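PDB 2GE3: probable acetyltransferase from Agrobacterium tumefaciens, which probably transfers an acetyl group from acetyl coenzyme A to an acceptor substrate, as other GNAT-family enzymes do. Local coordinates for residues R47-D52 against W72-R77. Residues are numbered along the deposited sequence; the frame is centred on the assembly and turned at random.
Sequences RAFVLD and WCDIRR
F49 reaches from its helix with the far end of its ring to two charged side chains of the strand, D74 and R76, a small example of how an aromatic ring can bridge a helix and a strand with no hydrogen bond between the two segments. The van der Waals contact is made by CZ, with CE2 sharing the approach of R76 NH2. CZ lies 3.9 Å from D74 OD2, the carboxylate oxygen meeting the ring at its edge and near its plane, with the two planes 81° apart. R76 NH2 comes obliquely to the same end, 3.5 Å from F49 CZ, while CZ and CE2 lie at the edge of the guanidinium, near its plane; the two planes are inclined by 34°. With CG turned away from the backbone N (chi1 152°), F49 extends its ring toward the strand, and a bend at chi3 turns the R76 guanidinium back toward D74 and the F49 ring.

The electrostatic part lies within the strand. R76 NH2 and D74 OD1 form a long salt bridge of 3.9 Å, with the oxygen well out of the guanidinium plane, so charge alone links them. Buried D74 also accepts a weak hydrogen bond at OD2 from Q60 NE2.

In this GNAT fold, the F49 ring is what joins helix 43-55 to strand 68-77 here; the strand runs between strands 60-65 and 86-93, while its C73 and I75 contact helix 102-117.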
loop_
_atom_site.group_PDB
_atom_site.type_symbol
_atom_site.label_atom_id
_atom_site.label_comp_id
_atom_site.label_asym_id
_atom_site.label_seq_id
_atom_site.Cartn_x
_atom_site.Cartn_y
_atom_site.Cartn_z
ATOM N N ARG A 47 17.712 10.812 5.260
ATOM C CA ARG A 47 18.962 10.627 4.534
ATOM C C ARG A 47 19.157 9.213 3.964
ATOM O O ARG A 47 19.648 9.077 2.845
ATOM C CB ARG A 47 20.205 10.984 5.403
ATOM C CG ARG A 47 21.524 11.008 4.571
ATOM C CD ARG A 47 22.781 11.404 5.312
ATOM N NE ARG A 47 22.486 12.400 6.324
ATOM C CZ ARG A 47 22.547 13.713 6.140
ATOM N NH1 ARG A 47 22.932 14.215 4.970
ATOM N NH2 ARG A 47 22.224 14.526 7.136
ATOM N N ALA A 48 18.859 8.176 4.749
ATOM C CA ALA A 48 18.941 6.797 4.266
ATOM C C ALA A 48 18.067 6.612 3.016
ATOM O O ALA A 48 18.497 6.030 2.004
ATOM C CB ALA A 48 18.511 5.791 5.385
ATOM N N PHE A 49 16.827 7.091 3.111
ATOM C CA PHE A 49 15.842 6.932 2.077
ATOM C C PHE A 49 16.279 7.746 0.817
ATOM O O PHE A 49 16.212 7.248 -0.288
ATOM C CB PHE A 49 14.477 7.346 2.650
ATOM C CG PHE A 49 13.502 7.871 1.625
ATOM C CD1 PHE A 49 13.282 9.225 1.484
ATOM C CD2 PHE A 49 12.778 6.996 0.815
ATOM C CE1 PHE A 49 12.365 9.729 0.537
ATOM C CE2 PHE A 49 11.844 7.469 -0.139
ATOM C CZ PHE A 49 11.651 8.840 -0.281
ATOM N N VAL A 50 16.778 8.966 0.992
ATOM C CA VAL A 50 17.275 9.729 -0.158
ATOM C C VAL A 50 18.536 9.164 -0.803
ATOM O O VAL A 50 18.617 9.120 -2.011
ATOM C CB VAL A 50 17.437 11.225 0.130
ATOM C CG1 VAL A 50 18.082 11.908 -1.048
ATOM C CG2 VAL A 50 16.075 11.813 0.426
ATOM N N LEU A 51 19.503 8.714 0.003
ATOM C CA LEU A 51 20.694 7.995 -0.522
ATOM C C LEU A 51 20.309 6.772 -1.340
ATOM O O LEU A 51 20.810 6.611 -2.417
ATOM C CB LEU A 51 21.726 7.672 0.583
ATOM C CG LEU A 51 22.852 8.732 0.856
ATOM C CD1 LEU A 51 22.622 10.193 0.337
ATOM C CD2 LEU A 51 23.257 8.713 2.335
ATOM N N ASP A 52 19.388 5.962 -0.838
ATOM C CA ASP A 52 18.866 4.757 -1.517
ATOM C C ASP A 52 18.163 5.035 -2.870
ATOM O O ASP A 52 18.365 4.332 -3.872
ATOM C CB ASP A 52 17.854 4.096 -0.566
ATOM C CG ASP A 52 17.439 2.687 -0.991
ATOM O OD1 ASP A 52 18.308 1.835 -1.318
ATOM O OD2 ASP A 52 16.222 2.399 -0.949
ATOM N N TRP A 72 8.876 19.119 -3.690
ATOM C CA TRP A 72 9.446 17.836 -4.098
ATOM C C TRP A 72 8.349 16.985 -4.731
ATOM O O TRP A 72 7.186 17.204 -4.529
ATOM C CB TRP A 72 10.042 17.093 -2.921
ATOM C CG TRP A 72 8.993 16.495 -2.024
ATOM C CD1 TRP A 72 8.503 15.207 -2.067
ATOM C CD2 TRP A 72 8.304 17.160 -0.960
ATOM N NE1 TRP A 72 7.612 15.026 -1.056
ATOM C CE2 TRP A 72 7.462 16.211 -0.368
ATOM C CE3 TRP A 72 8.368 18.481 -0.418
ATOM C CZ2 TRP A 72 6.603 16.524 0.732
ATOM C CZ3 TRP A 72 7.519 18.786 0.717
ATOM C CH2 TRP A 72 6.662 17.824 1.240
ATOM N N CYS A 73 8.765 16.019 -5.522
ATOM C CA CYS A 73 7.860 15.068 -6.063
ATOM C C CYS A 73 8.712 13.822 -6.172
ATOM O O CYS A 73 9.824 13.867 -6.701
ATOM C CB CYS A 73 7.308 15.583 -7.426
ATOM S SG CYS A 73 6.178 14.470 -8.291
ATOM N N ASP A 74 8.177 12.688 -5.762
ATOM C CA ASP A 74 8.958 11.488 -5.874
ATOM C C ASP A 74 8.142 10.217 -6.166
ATOM O O ASP A 74 6.926 10.156 -5.945
ATOM C CB ASP A 74 9.962 11.314 -4.730
ATOM C CG ASP A 74 9.327 11.269 -3.327
ATOM O OD1 ASP A 74 8.174 10.775 -3.148
ATOM O OD2 ASP A 74 10.047 11.697 -2.360
ATOM N N ILE A 75 8.817 9.240 -6.764
ATOM C CA ILE A 75 8.120 7.997 -7.120
ATOM C C ILE A 75 8.889 6.830 -6.459
ATOM O O ILE A 75 10.076 6.636 -6.759
ATOM C CB ILE A 75 7.840 7.843 -8.672
ATOM C CG1 ILE A 75 6.900 8.951 -9.165
ATOM C CG2 ILE A 75 7.197 6.448 -9.029
ATOM C CD1 ILE A 75 6.602 9.026 -10.702
ATOM N N ARG A 76 8.252 6.140 -5.503
ATOM C CA ARG A 76 8.821 4.907 -4.941
ATOM C C ARG A 76 8.336 3.644 -5.686
ATOM O O ARG A 76 7.125 3.319 -5.710
ATOM C CB ARG A 76 8.613 4.816 -3.424
ATOM C CG ARG A 76 7.116 4.622 -2.952
ATOM C CD ARG A 76 6.956 4.621 -1.387
ATOM N NE ARG A 76 7.839 5.708 -0.929
ATOM C CZ ARG A 76 7.445 6.967 -0.820
ATOM N NH1 ARG A 76 6.154 7.264 -1.080
ATOM N NH2 ARG A 76 8.329 7.907 -0.450
ATOM N N ARG A 77 9.306 2.960 -6.318
ATOM C CA ARG A 77 9.141 1.602 -6.873
ATOM C C ARG A 77 8.663 0.540 -5.847
ATOM O O ARG A 77 9.239 0.429 -4.775
ATOM C CB ARG A 77 10.422 1.123 -7.534
ATOM C CG ARG A 77 10.149 0.092 -8.629
ATOM C CD ARG A 77 11.425 -0.346 -9.349
ATOM N NE ARG A 77 11.158 -1.348 -10.361
ATOM C CZ ARG A 77 12.097 -2.154 -10.882
ATOM N NH1 ARG A 77 13.363 -2.082 -10.460
ATOM N NH2 ARG A 77 11.793 -3.047 -11.831
#